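Local coordinates for Sts-2 protein (Mus musculus, PDB 3D4I) that probably modulates T-cell receptor signalling and carries here a histidine phosphatase (2H-phosphatase) domain with acid-dependent phosphatase activity, at residues I72-L77 against L258-N263; E80-S85 against E109-E114; N46-L51 against D64-S69; I12-H17 against S204-C209. All blocks are in the same frame, centred on the assembly; numbering follows the deposited sequence.

Interaction 1 (I72-L77 against L258-N263); sequences IFQARL and LTHGAN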
loop_
_atom_site.group_PDB
_atom_site.type_symbol
_atom_site.label_atom_id
_atom_site.label_comp_id
_atom_site.label_asym_id
_atom_site.label_seq_id
_atom_site.Cartn_x
_atom_site.Cartn_y
_atom_site.Cartn_z
ATOM N N ILE A 72 -6.118 -2.978 -1.154
ATOM C CA ILE A 72 -5.720 -3.890 -2.242
ATOM C C ILE A 72 -4.230 -4.176 -2.177
ATOM O O ILE A 72 -3.824 -5.328 -2.324
ATOM C CB ILE A 72 -6.085 -3.309 -3.649
ATOM C CG1 ILE A 72 -7.615 -3.209 -3.805
ATOM C CG2 ILE A 72 -5.478 -4.168 -4.770
ATOM C CD1 ILE A 72 -8.076 -2.256 -4.980
ATOM N N PHE A 73 -3.416 -3.125 -2.010
ATOM C CA PHE A 73 -1.973 -3.289 -1.802
ATOM C C PHE A 73 -1.671 -4.209 -0.600
ATOM O O PHE A 73 -0.835 -5.108 -0.722
ATOM C CB PHE A 73 -1.264 -1.915 -1.680
ATOM C CG PHE A 73 -0.156 -1.873 -0.635
ATOM C CD1 PHE A 73 1.105 -2.438 -0.902
ATOM C CD2 PHE A 73 -0.372 -1.262 0.597
ATOM C CE1 PHE A 73 2.125 -2.394 0.067
ATOM C CE2 PHE A 73 0.661 -1.206 1.585
ATOM C CZ PHE A 73 1.900 -1.790 1.302
ATOM N N GLN A 74 -2.344 -3.993 0.545
ATOM C CA GLN A 74 -2.093 -4.815 1.727
ATOM C C GLN A 74 -2.408 -6.290 1.452
ATOM O O GLN A 74 -1.629 -7.163 1.810
ATOM C CB GLN A 74 -2.893 -4.312 2.933
ATOM C CG GLN A 74 -2.557 -2.851 3.316
ATOM C CD GLN A 74 -3.612 -2.259 4.222
ATOM O OE1 GLN A 74 -4.767 -2.676 4.197
ATOM N NE2 GLN A 74 -3.215 -1.305 5.037
ATOM N N ALA A 75 -3.534 -6.548 0.791
ATOM C CA ALA A 75 -3.975 -7.909 0.490
ATOM C C ALA A 75 -3.000 -8.609 -0.450
ATOM O O ALA A 75 -2.595 -9.756 -0.204
ATOM C CB ALA A 75 -5.412 -7.884 -0.126
ATOM N N ARG A 76 -2.580 -7.900 -1.494
ATOM C CA ARG A 76 -1.601 -8.441 -2.433
ATOM C C ARG A 76 -0.236 -8.703 -1.788
ATOM O O ARG A 76 0.434 -9.716 -2.091
ATOM C CB ARG A 76 -1.474 -7.533 -3.673
ATOM C CG ARG A 76 -2.741 -7.461 -4.588
ATOM C CD ARG A 76 -2.444 -6.631 -5.874
ATOM N NE ARG A 76 -3.521 -6.708 -6.887
ATOM C CZ ARG A 76 -3.870 -5.732 -7.738
ATOM N NH1 ARG A 76 -3.271 -4.541 -7.719
ATOM N NH2 ARG A 76 -4.838 -5.955 -8.629
ATOM N N LEU A 77 0.199 -7.793 -0.915
ATOM C CA LEU A 77 1.481 -7.951 -0.216
ATOM C C LEU A 77 1.487 -9.198 0.679
ATOM O O LEU A 77 2.453 -9.980 0.689
ATOM C CB LEU A 77 1.805 -6.698 0.620
ATOM C CG LEU A 77 3.255 -6.514 1.098
ATOM C CD1 LEU A 77 4.164 -6.171 -0.106
ATOM C CD2 LEU A 77 3.297 -5.431 2.138
ATOM N N LEU A 258 2.417 -6.420 8.879
ATOM C CA LEU A 258 2.643 -5.319 7.970
ATOM C C LEU A 258 2.375 -4.033 8.734
ATOM O O LEU A 258 1.241 -3.786 9.162
ATOM C CB LEU A 258 1.722 -5.423 6.753
ATOM C CG LEU A 258 1.595 -4.127 5.926
ATOM C CD1 LEU A 258 2.906 -3.710 5.287
ATOM C CD2 LEU A 258 0.463 -4.316 4.896
ATOM N N THR A 259 3.415 -3.222 8.904
ATOM C CA THR A 259 3.306 -1.955 9.622
ATOM C C THR A 259 3.679 -0.847 8.644
ATOM O O THR A 259 4.775 -0.892 8.057
ATOM C CB THR A 259 4.330 -1.899 10.798
ATOM O OG1 THR A 259 4.263 -3.108 11.582
ATOM C CG2 THR A 259 4.081 -0.676 11.691
ATOM N N HIS A 260 2.790 0.125 8.440
ATOM C CA HIS A 260 3.145 1.303 7.618
ATOM C C HIS A 260 2.474 2.563 8.136
ATOM O O HIS A 260 1.576 2.481 8.969
ATOM C CB HIS A 260 2.832 1.107 6.104
ATOM C CG HIS A 260 1.372 0.901 5.786
ATOM N ND1 HIS A 260 0.459 1.932 5.735
ATOM C CD2 HIS A 260 0.680 -0.226 5.462
ATOM C CE1 HIS A 260 -0.732 1.457 5.415
ATOM N NE2 HIS A 260 -0.626 0.148 5.250
ATOM N N GLY A 261 2.910 3.723 7.658
ATOM C CA GLY A 261 2.305 5.008 8.056
ATOM C C GLY A 261 1.127 5.415 7.193
ATOM O O GLY A 261 0.830 4.775 6.159
ATOM N N ALA A 262 0.437 6.470 7.626
ATOM C CA ALA A 262 -0.641 7.082 6.872
ATOM C C ALA A 262 -0.071 7.955 5.752
ATOM O O ALA A 262 1.153 8.156 5.632
ATOM C CB ALA A 262 -1.599 7.917 7.819
ATOM N N ASN A 263 -0.964 8.426 4.900
ATOM C CA ASN A 263 -0.623 9.458 3.946
ATOM C C ASN A 263 -1.708 10.514 4.011
ATOM O O ASN A 263 -2.879 10.215 3.782
ATOM C CB ASN A 263 -0.488 8.881 2.549
ATOM C CG ASN A 263 -0.002 9.913 1.523
ATOM O OD1 ASN A 263 0.912 9.658 0.776
ATOM N ND2 ASN A 263 -0.638 11.063 1.488
#

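Interaction 2 (E80-S85 against E109-E114); sequences EALLDS and EELKLE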
loop_
_atom_site.group_PDB
_atom_site.type_symbol
_atom_site.label_atom_id
_atom_site.label_comp_id
_atom_site.label_asym_id
_atom_site.label_seq_id
_atom_site.Cartn_x
_atom_site.Cartn_y
_atom_site.Cartn_z
ATOM N N GLU A 80 1.551 -12.353 -1.648
ATOM C CA GLU A 80 2.944 -12.498 -2.083
ATOM C C GLU A 80 3.851 -13.086 -0.995
ATOM O O GLU A 80 4.679 -13.979 -1.284
ATOM C CB GLU A 80 3.484 -11.159 -2.589
ATOM C CG GLU A 80 4.935 -11.248 -3.108
ATOM C CD GLU A 80 5.505 -9.866 -3.353
ATOM O OE1 GLU A 80 5.315 -8.985 -2.495
ATOM O OE2 GLU A 80 6.126 -9.665 -4.401
ATOM N N ALA A 81 3.689 -12.629 0.248
ATOM C CA ALA A 81 4.446 -13.206 1.375
ATOM C C ALA A 81 4.073 -14.677 1.586
ATOM O O ALA A 81 4.947 -15.522 1.816
ATOM C CB ALA A 81 4.228 -12.405 2.664
ATOM N N LEU A 82 2.777 -14.984 1.499
ATOM C CA LEU A 82 2.334 -16.371 1.564
ATOM C C LEU A 82 2.984 -17.221 0.489
ATOM O O LEU A 82 3.461 -18.320 0.793
ATOM C CB LEU A 82 0.805 -16.492 1.504
ATOM C CG LEU A 82 0.127 -16.135 2.830
ATOM C CD1 LEU A 82 -1.358 -15.811 2.628
ATOM C CD2 LEU A 82 0.337 -17.280 3.907
ATOM N N LEU A 83 3.011 -16.731 -0.749
ATOM C CA LEU A 83 3.766 -17.427 -1.812
ATOM C C LEU A 83 5.229 -17.662 -1.413
ATOM O O LEU A 83 5.728 -18.795 -1.513
ATOM C CB LEU A 83 3.686 -16.701 -3.178
ATOM C CG LEU A 83 4.281 -17.472 -4.369
ATOM C CD1 LEU A 83 3.522 -18.795 -4.578
ATOM C CD2 LEU A 83 4.275 -16.641 -5.651
ATOM N N ASP A 84 5.897 -16.595 -0.964
ATOM C CA ASP A 84 7.310 -16.645 -0.569
ATOM C C ASP A 84 7.575 -17.676 0.539
ATOM O O ASP A 84 8.616 -18.354 0.558
ATOM C CB ASP A 84 7.774 -15.251 -0.114
ATOM C CG ASP A 84 7.901 -14.247 -1.275
ATOM O OD1 ASP A 84 7.767 -14.629 -2.466
ATOM O OD2 ASP A 84 8.125 -13.053 -0.977
ATOM N N SER A 85 6.618 -17.813 1.451
ATOM C CA SER A 85 6.761 -18.721 2.589
ATOM C C SER A 85 6.748 -20.218 2.230
ATOM O O SER A 85 7.144 -21.056 3.049
ATOM C CB SER A 85 5.680 -18.443 3.623
ATOM O OG SER A 85 4.458 -19.028 3.215
ATOM N N GLU A 109 -4.662 -14.343 -6.077
ATOM C CA GLU A 109 -3.990 -13.912 -7.302
ATOM C C GLU A 109 -2.476 -13.889 -7.108
ATOM O O GLU A 109 -1.720 -14.398 -7.953
ATOM C CB GLU A 109 -4.550 -12.579 -7.797
ATOM C CG GLU A 109 -5.819 -12.745 -8.622
ATOM C CD GLU A 109 -6.535 -11.422 -8.914
ATOM O OE1 GLU A 109 -5.977 -10.331 -8.639
ATOM O OE2 GLU A 109 -7.672 -11.482 -9.420
ATOM N N GLU A 110 -2.033 -13.394 -5.957
ATOM C CA GLU A 110 -0.601 -13.352 -5.652
ATOM C C GLU A 110 -0.022 -14.710 -5.290
ATOM O O GLU A 110 1.178 -14.939 -5.463
ATOM C CB GLU A 110 -0.303 -12.357 -4.542
ATOM C CG GLU A 110 -0.495 -10.897 -4.936
ATOM C CD GLU A 110 0.434 -10.439 -6.031
ATOM O OE1 GLU A 110 1.616 -10.887 -6.082
ATOM O OE2 GLU A 110 -0.044 -9.640 -6.861
ATOM N N LEU A 111 -0.873 -15.600 -4.780
ATOM C CA LEU A 111 -0.488 -17.003 -4.574
ATOM C C LEU A 111 -0.446 -17.811 -5.875
ATOM O O LEU A 111 0.033 -18.938 -5.878
ATOM C CB LEU A 111 -1.503 -17.688 -3.655
ATOM C CG LEU A 111 -1.281 -18.241 -2.241
ATOM C CD1 LEU A 111 0.192 -18.494 -1.821
ATOM C CD2 LEU A 111 -2.047 -17.504 -1.197
ATOM N N LYS A 112 -1.009 -17.263 -6.951
ATOM C CA LYS A 112 -1.176 -17.948 -8.240
ATOM C C LYS A 112 -2.171 -19.115 -8.185
ATOM O O LYS A 112 -2.098 -20.072 -8.983
ATOM C CB LYS A 112 0.171 -18.396 -8.831
ATOM C CG LYS A 112 1.115 -17.251 -9.124
ATOM C CD LYS A 112 2.470 -17.743 -9.647
ATOM C CE LYS A 112 3.571 -16.689 -9.432
ATOM N NZ LYS A 112 3.070 -15.297 -9.585
ATOM N N LEU A 113 -3.136 -18.988 -7.284
ATOM C CA LEU A 113 -4.115 -20.029 -7.031
ATOM C C LEU A 113 -5.540 -19.608 -7.359
ATOM O O LEU A 113 -6.480 -20.339 -7.063
ATOM C CB LEU A 113 -4.014 -20.474 -5.560
ATOM C CG LEU A 113 -2.693 -21.126 -5.151
ATOM C CD1 LEU A 113 -2.731 -21.392 -3.642
ATOM C CD2 LEU A 113 -2.465 -22.424 -5.920
ATOM N N GLU A 114 -5.711 -18.440 -7.978
ATOM C CA GLU A 114 -7.050 -17.884 -8.199
ATOM C C GLU A 114 -7.950 -18.713 -9.134
ATOM O O GLU A 114 -9.171 -18.672 -9.023
ATOM C CB GLU A 114 -6.987 -16.411 -8.645
ATOM C CG GLU A 114 -6.636 -16.185 -10.137
ATOM C CD GLU A 114 -5.136 -16.193 -10.456
ATOM O OE1 GLU A 114 -4.363 -16.921 -9.807
ATOM O OE2 GLU A 114 -4.731 -15.469 -11.402
#

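Interaction 3 (N46-L51 against D64-S69); sequences NFPRSL and DPPLSS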
loop_
_atom_site.group_PDB
_atom_site.type_symbol
_atom_site.label_atom_id
_atom_site.label_comp_id
_atom_site.label_asym_id
_atom_site.label_seq_id
_atom_site.Cartn_x
_atom_site.Cartn_y
_atom_site.Cartn_z
ATOM N N ASN A 46 -6.888 6.861 -3.531
ATOM C CA ASN A 46 -7.146 5.699 -2.660
ATOM C C ASN A 46 -8.541 5.111 -2.836
ATOM O O ASN A 46 -8.830 4.062 -2.261
ATOM C CB ASN A 46 -6.882 6.039 -1.192
ATOM C CG ASN A 46 -6.582 4.814 -0.334
ATOM O OD1 ASN A 46 -5.922 3.882 -0.766
ATOM N ND2 ASN A 46 -7.053 4.842 0.920
ATOM N N PHE A 47 -9.417 5.791 -3.593
ATOM C CA PHE A 47 -10.634 5.140 -4.114
ATOM C C PHE A 47 -10.199 4.185 -5.203
ATOM O O PHE A 47 -9.278 4.515 -5.949
ATOM C CB PHE A 47 -11.647 6.155 -4.684
ATOM C CG PHE A 47 -12.377 6.951 -3.633
ATOM C CD1 PHE A 47 -11.770 8.033 -3.008
ATOM C CD2 PHE A 47 -13.681 6.626 -3.275
ATOM C CE1 PHE A 47 -12.474 8.818 -2.031
ATOM C CE2 PHE A 47 -14.361 7.361 -2.307
ATOM C CZ PHE A 47 -13.773 8.470 -1.701
ATOM N N PRO A 48 -10.825 2.982 -5.284
ATOM C CA PRO A 48 -10.381 2.015 -6.299
ATOM C C PRO A 48 -10.717 2.454 -7.731
ATOM O O PRO A 48 -11.600 3.287 -7.936
ATOM C CB PRO A 48 -11.140 0.721 -5.924
ATOM C CG PRO A 48 -12.364 1.208 -5.108
ATOM C CD PRO A 48 -11.926 2.473 -4.444
ATOM N N ARG A 49 -10.021 1.876 -8.702
ATOM C CA ARG A 49 -10.196 2.214 -10.119
ATOM C C ARG A 49 -11.633 2.041 -10.570
ATOM O O ARG A 49 -12.139 2.819 -11.370
ATOM C CB ARG A 49 -9.234 1.378 -10.994
ATOM C CG ARG A 49 -8.095 2.179 -11.646
ATOM C CD ARG A 49 -7.018 1.234 -12.209
ATOM N NE ARG A 49 -6.494 1.624 -13.521
ATOM C CZ ARG A 49 -5.727 0.833 -14.280
ATOM N NH1 ARG A 49 -5.394 -0.387 -13.854
ATOM N NH2 ARG A 49 -5.295 1.243 -15.475
ATOM N N SER A 50 -12.305 1.027 -10.031
ATOM C CA SER A 50 -13.688 0.739 -10.395
ATOM C C SER A 50 -14.425 0.059 -9.254
ATOM O O SER A 50 -13.800 -0.445 -8.313
ATOM C CB SER A 50 -13.737 -0.164 -11.638
ATOM O OG SER A 50 -13.301 -1.474 -11.316
ATOM N N LEU A 51 -15.750 0.084 -9.341
ATOM C CA LEU A 51 -16.629 -0.729 -8.512
ATOM C C LEU A 51 -17.235 -1.864 -9.351
ATOM O O LEU A 51 -17.492 -1.674 -10.559
ATOM C CB LEU A 51 -17.750 0.113 -7.904
ATOM C CG LEU A 51 -17.369 1.316 -7.040
ATOM C CD1 LEU A 51 -18.621 2.056 -6.549
ATOM C CD2 LEU A 51 -16.502 0.871 -5.870
ATOM N N ASP A 64 -21.710 -1.730 2.177
ATOM C CA ASP A 64 -20.876 -2.852 1.756
ATOM C C ASP A 64 -19.718 -2.274 0.960
ATOM O O ASP A 64 -19.600 -2.505 -0.229
ATOM C CB ASP A 64 -21.702 -3.848 0.925
ATOM C CG ASP A 64 -20.933 -5.130 0.585
ATOM O OD1 ASP A 64 -20.076 -5.594 1.390
ATOM O OD2 ASP A 64 -21.195 -5.676 -0.500
ATOM N N PRO A 65 -18.863 -1.490 1.631
ATOM C CA PRO A 65 -17.836 -0.736 0.911
ATOM C C PRO A 65 -16.668 -1.597 0.394
ATOM O O PRO A 65 -16.361 -2.646 0.990
ATOM C CB PRO A 65 -17.384 0.297 1.942
ATOM C CG PRO A 65 -17.576 -0.433 3.273
ATOM C CD PRO A 65 -18.837 -1.229 3.085
ATOM N N PRO A 66 -16.034 -1.171 -0.714
ATOM C CA PRO A 66 -14.898 -1.884 -1.264
ATOM C C PRO A 66 -13.605 -1.608 -0.518
ATOM O O PRO A 66 -13.535 -0.705 0.322
ATOM C CB PRO A 66 -14.802 -1.317 -2.679
ATOM C CG PRO A 66 -15.244 0.101 -2.527
ATOM C CD PRO A 66 -16.388 -0.001 -1.552
ATOM N N LEU A 67 -12.578 -2.381 -0.836
ATOM C CA LEU A 67 -11.247 -2.080 -0.350
ATOM C C LEU A 67 -10.802 -0.771 -0.988
ATOM O O LEU A 67 -11.131 -0.504 -2.127
ATOM C CB LEU A 67 -10.281 -3.171 -0.810
ATOM C CG LEU A 67 -10.431 -4.534 -0.141
ATOM C CD1 LEU A 67 -9.399 -5.493 -0.732
ATOM C CD2 LEU A 67 -10.265 -4.385 1.329
ATOM N N SER A 68 -10.047 0.024 -0.260
ATOM C CA SER A 68 -9.324 1.163 -0.850
ATOM C C SER A 68 -8.175 0.649 -1.681
ATOM O O SER A 68 -7.844 -0.550 -1.624
ATOM C CB SER A 68 -8.777 2.045 0.262
ATOM O OG SER A 68 -7.805 1.309 1.013
ATOM N N SER A 69 -7.541 1.536 -2.449
ATOM C CA SER A 69 -6.314 1.171 -3.168
ATOM C C SER A 69 -5.242 0.614 -2.211
ATOM O O SER A 69 -4.542 -0.351 -2.530
ATOM C CB SER A 69 -5.773 2.403 -3.896
ATOM O OG SER A 69 -6.742 2.832 -4.859
#

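Interaction 4 (I12-H17 against S204-C209); sequences ILVIRH and SALDSC. Unlike the reference sequence in segment 12-17: Ile15 (reference Val).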
loop_
_atom_site.group_PDB
_atom_site.type_symbol
_atom_site.label_atom_id
_atom_site.label_comp_id
_atom_site.label_asym_id
_atom_site.label_seq_id
_atom_site.Cartn_x
_atom_site.Cartn_y
_atom_site.Cartn_z
ATOM N N ILE A 12 -5.354 -23.409 10.024
ATOM C CA ILE A 12 -6.459 -22.470 9.800
ATOM C C ILE A 12 -5.883 -21.071 10.049
ATOM O O ILE A 12 -5.383 -20.794 11.136
ATOM C CB ILE A 12 -7.644 -22.733 10.744
ATOM C CG1 ILE A 12 -8.469 -23.939 10.256
ATOM C CG2 ILE A 12 -8.558 -21.469 10.885
ATOM C CD1 ILE A 12 -9.476 -23.574 9.194
ATOM N N LEU A 13 -5.919 -20.226 9.019
ATOM C CA LEU A 13 -5.287 -18.909 9.072
ATOM C C LEU A 13 -6.386 -17.886 8.866
ATOM O O LEU A 13 -6.948 -17.762 7.772
ATOM C CB LEU A 13 -4.192 -18.769 8.001
ATOM C CG LEU A 13 -3.434 -17.427 7.970
ATOM C CD1 LEU A 13 -2.701 -17.151 9.287
ATOM C CD2 LEU A 13 -2.444 -17.455 6.783
ATOM N N VAL A 14 -6.711 -17.193 9.949
ATOM C CA VAL A 14 -7.806 -16.244 9.941
ATOM C C VAL A 14 -7.162 -14.905 9.672
ATOM O O VAL A 14 -6.179 -14.551 10.329
ATOM C CB VAL A 14 -8.554 -16.200 11.279
ATOM C CG1 VAL A 14 -9.734 -15.216 11.182
ATOM C CG2 VAL A 14 -9.082 -17.612 11.647
ATOM N N ILE A 15 -7.714 -14.207 8.685
ATOM C CA ILE A 15 -7.123 -13.010 8.103
ATOM C C ILE A 15 -8.180 -11.903 8.032
ATOM O O ILE A 15 -9.259 -12.095 7.432
ATOM C CB ILE A 15 -6.592 -13.309 6.664
ATOM C CG1 ILE A 15 -5.544 -14.443 6.702
ATOM C CG2 ILE A 15 -5.898 -12.053 6.046
ATOM C CD1 ILE A 15 -5.125 -14.952 5.348
ATOM N N ARG A 16 -7.844 -10.733 8.582
ATOM C CA ARG A 16 -8.714 -9.572 8.478
ATOM C C ARG A 16 -8.604 -8.923 7.094
ATOM O O ARG A 16 -7.524 -8.871 6.486
ATOM C CB ARG A 16 -8.431 -8.542 9.583
ATOM C CG ARG A 16 -9.559 -7.490 9.729
ATOM C CD ARG A 16 -8.886 -6.130 10.045
ATOM N NE ARG A 16 -9.798 -5.032 10.369
ATOM C CZ ARG A 16 -9.926 -3.933 9.637
ATOM N NH1 ARG A 16 -9.223 -3.758 8.483
ATOM N NH2 ARG A 16 -10.777 -2.997 10.067
ATOM N N HIS A 17 -9.729 -8.444 6.589
ATOM C CA HIS A 17 -9.753 -7.782 5.301
ATOM C C HIS A 17 -8.815 -6.559 5.305
ATOM O O HIS A 17 -8.472 -6.022 6.360
ATOM C CB HIS A 17 -11.203 -7.354 4.960
ATOM C CG HIS A 17 -11.824 -6.444 5.984
ATOM N ND1 HIS A 17 -11.493 -5.110 6.101
ATOM C CD2 HIS A 17 -12.765 -6.683 6.931
ATOM C CE1 HIS A 17 -12.204 -4.568 7.079
ATOM N NE2 HIS A 17 -12.984 -5.504 7.598
ATOM N N SER A 204 -13.381 -9.267 14.352
ATOM C CA SER A 204 -14.067 -10.165 15.306
ATOM C C SER A 204 -13.731 -11.657 15.137
ATOM O O SER A 204 -13.657 -12.410 16.132
ATOM C CB SER A 204 -15.574 -9.981 15.176
ATOM O OG SER A 204 -15.949 -9.973 13.824
ATOM N N ALA A 205 -13.574 -12.086 13.886
ATOM C CA ALA A 205 -13.351 -13.488 13.575
ATOM C C ALA A 205 -12.012 -14.029 14.098
ATOM O O ALA A 205 -11.883 -15.242 14.304
ATOM C CB ALA A 205 -13.476 -13.741 12.064
ATOM N N LEU A 206 -11.008 -13.164 14.273
ATOM C CA LEU A 206 -9.717 -13.642 14.780
ATOM C C LEU A 206 -9.880 -14.249 16.176
ATOM O O LEU A 206 -9.102 -15.118 16.557
ATOM C CB LEU A 206 -8.614 -12.575 14.761
ATOM C CG LEU A 206 -7.830 -12.443 13.435
ATOM C CD1 LEU A 206 -8.634 -11.658 12.428
ATOM C CD2 LEU A 206 -6.485 -11.777 13.651
ATOM N N ASP A 207 -10.907 -13.804 16.899
ATOM C CA ASP A 207 -11.276 -14.387 18.192
ATOM C C ASP A 207 -12.364 -15.473 18.047
ATOM O O ASP A 207 -12.194 -16.623 18.487
ATOM C CB ASP A 207 -11.733 -13.297 19.180
ATOM C CG ASP A 207 -11.860 -13.820 20.615
ATOM O OD1 ASP A 207 -10.838 -14.281 21.166
ATOM O OD2 ASP A 207 -12.953 -13.748 21.212
ATOM N N SER A 208 -13.479 -15.110 17.432
ATOM C CA SER A 208 -14.640 -15.994 17.394
ATOM C C SER A 208 -14.483 -17.246 16.529
ATOM O O SER A 208 -15.203 -18.211 16.741
ATOM C CB SER A 208 -15.882 -15.221 16.960
ATOM O OG SER A 208 -15.782 -14.914 15.591
ATOM N N CYS A 209 -13.581 -17.221 15.547
ATOM C CA CYS A 209 -13.346 -18.387 14.691
ATOM C C CYS A 209 -12.175 -19.269 15.155
ATOM O O CYS A 209 -11.909 -20.336 14.577
ATOM C CB CYS A 209 -13.232 -17.981 13.207
ATOM S SG CYS A 209 -14.787 -17.294 12.540
#

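Interaction 1 (I72-L77 against L258-N263)
Gln74 and His260 pair in a buried contact, part polar and part apolar, that fastens helix 69-85 to the loop between strand 248-251 and helix 268-271. The polar half is one nearly straight hydrogen bond: Gln74 NE2 donates to His260 NE2 at 3.0 Å, with an N-H...N angle of 161°. The donor lies close to the imidazole plane and the acceptor close to the amide plane, although the two planes are turned 43° apart. Gln74 CG stands anti to the carbonyl carbon (chi1 -59°) and the chain runs extended beyond it, which carries the amide out to the ring edge. At the other ring nitrogen, His260 ND1 donates to Gly261 O at 2.9 Å; both nitrogens are thus engaged, consistent with a neutral ring protonated on ND1. Phe73 CE2 approaches His260 CD2 at 4.0 Å, with the two rings oblique.

The apolar half centres on Leu258. Its CD1 meets Leu77 CD2 at 3.6 Å, and its CD2 packs against Gln74 CG at 3.7 Å, each pair of side chains crossing at about a right angle.

The contact also meets the second subunit: Phe73 stacks on Phe73 of that subunit, and Leu258 O of the loop accepts a bond from its Asn263 ND2. Within the chain, Gln74 OE1 bonds Glu19 N, while Ile72, Ala75 and Arg76 rest on His106 of helix 98-111.

Interaction 2 (E80-S85 against E109-E114)
Glu80 meets Glu110 through backbone and CB, not through charge: Glu80 N lies 3.4 Å from Glu110 CB, where the two helices bring their CA atoms to 5.1 Å. With CG anti to the backbone N (chi1 -178°), the Glu80 carboxylate is carried off from Glu110. The like-charged Glu80 OE2 and Glu110 OE1 still come within 5.0 Å, a proximity probably eased by the weak, long ion pair of Glu80 with Arg49 of the second subunit. Leu82 offers CB to Leu111 CD1 at 3.9 Å. That methyl wedges in at the junction of Leu82 and Leu83, reaching 3.5 Å from Leu83 N. Helices 69-85 and 98-111, joined through strand 89-94, are neighbours in the helical layer of this alpha/beta domain, and Leu111 also packs on Val89 of that strand. Helix 98-111 closes with a Schellman motif: Lys112 adopts positive phi, with two bonds back into the last turn. Leu83 lies over this helix end, its CD2 3.5 Å from Glu110 O and 3.8 Å from Lys112 CE. Asp84 makes a salt bridge to Arg49 of the second subunit. Ser85 OG donates to Leu82 O at 2.7 Å, turning back on its own segment.

Interaction 3 (N46-L51 against D64-S69)
Ser69 N donates to Asn46 O at 2.8 Å, and this is the one hydrogen bond linking 46-51 with 64-69. It is fairly straight (164° at the hydrogen), but the donor sits well above the carbonyl plane, 41° out of it. The Asn46 amide lies alongside the two serines, its ND2 3.4 Å from Ser68 CB and its OD1 3.5 Å from Ser69 CB. The amide itself is fixed from outside, OD1 by Cys70 N and ND2 by Glu19. Ser68 is the N-cap of helix 69-85: its OG, held between the backbone N and the carbonyl carbon (chi1 64°), caps Gly71 N and also bonds Glu19. Glu19 OE1 thus ties both Asn46 and the capping serine, bracing the start of the helix against the preceding loop, and Ser69 OG bonds Leu45 O.

Apolar contacts take over further along. Pro66 CG touches Leu51 CD2 at 3.7 Å and Pro48 CG at 4.0 Å, the two proline side chains crossing at about a right angle. Pro48 CG also rests against Leu67 O, 3.7 Å away, while the Leu67 side chain heads off to Thr103 of helix 98-111.

Interaction 4 (I12-H17 against S204-C209)
Strand 12-16 and the short helix 205-208 approach most closely at Val14 and Leu206, whose CA atoms are 5.8 Å apart, and no hydrogen bond passes between them. The strand's backbone is used instead within the sheet, with bonds to strand 196-201 through Leu13 and Ile15 and to strand 236-241 through Ile12 and Val14.

Val14 carries the contact. Its CG1 is anti to the backbone N (chi1 -178°), and this methyl sits against the first turn of the helix, 3.8 Å from Ala205 O, 4.1 Å from Ala205 CB and 3.9 Å from Leu206 CD1. The second branch, CG2, reaches Cys209 CB more loosely at 4.4 Å. Leu206 slants in toward the strand and forward, its CD1 ending 4.0 Å from Arg16 N. Ile15 points its CB the other way, and its side chain packs on Ile107 of helix 98-111; the two faces of the strand therefore serve different helical layers.

At the strand end, Arg16 NH1 donates to His17 O at 3.2 Å, well bent at 137°, while Arg16 NE bonds Ser203 OG, which links the strand end to the residue just before 204-209. His17 CE1 lies over one guanidinium face, toward its rim. Arg16 and His17 match the Arg-His signature of histidine phosphatases, whose histidine is phosphorylated during catalysis in this family.

With side-chain carbons meeting carbons and backbone atoms, and no hydrogen bond across, the contact between strand and helix probably relies on close packing.

In the fold
From the N terminus, strand 11-16 comes first, and interaction 4 later closes it against 204-209, a loop of 186 residues. Interaction 3 closes the short loop from 46-51 to 64-69, leading into helix 69-85, and interaction 2 joins the end of that helix to the end of helix 98-111; both nest inside interaction 4. Interaction 1 opens on helix 69-85 and closes only at 258-263, so it encloses interaction 2 but crosses interaction 4. Interactions 1 and 2 share helix 69-85 and touch where Arg76 meets Glu110, interactions 1 and 3 touch through Ile72 and Leu67, and interactions 2 and 4 through Leu82 and Leu13. All four reach the second subunit, interaction 4 only through Leu206.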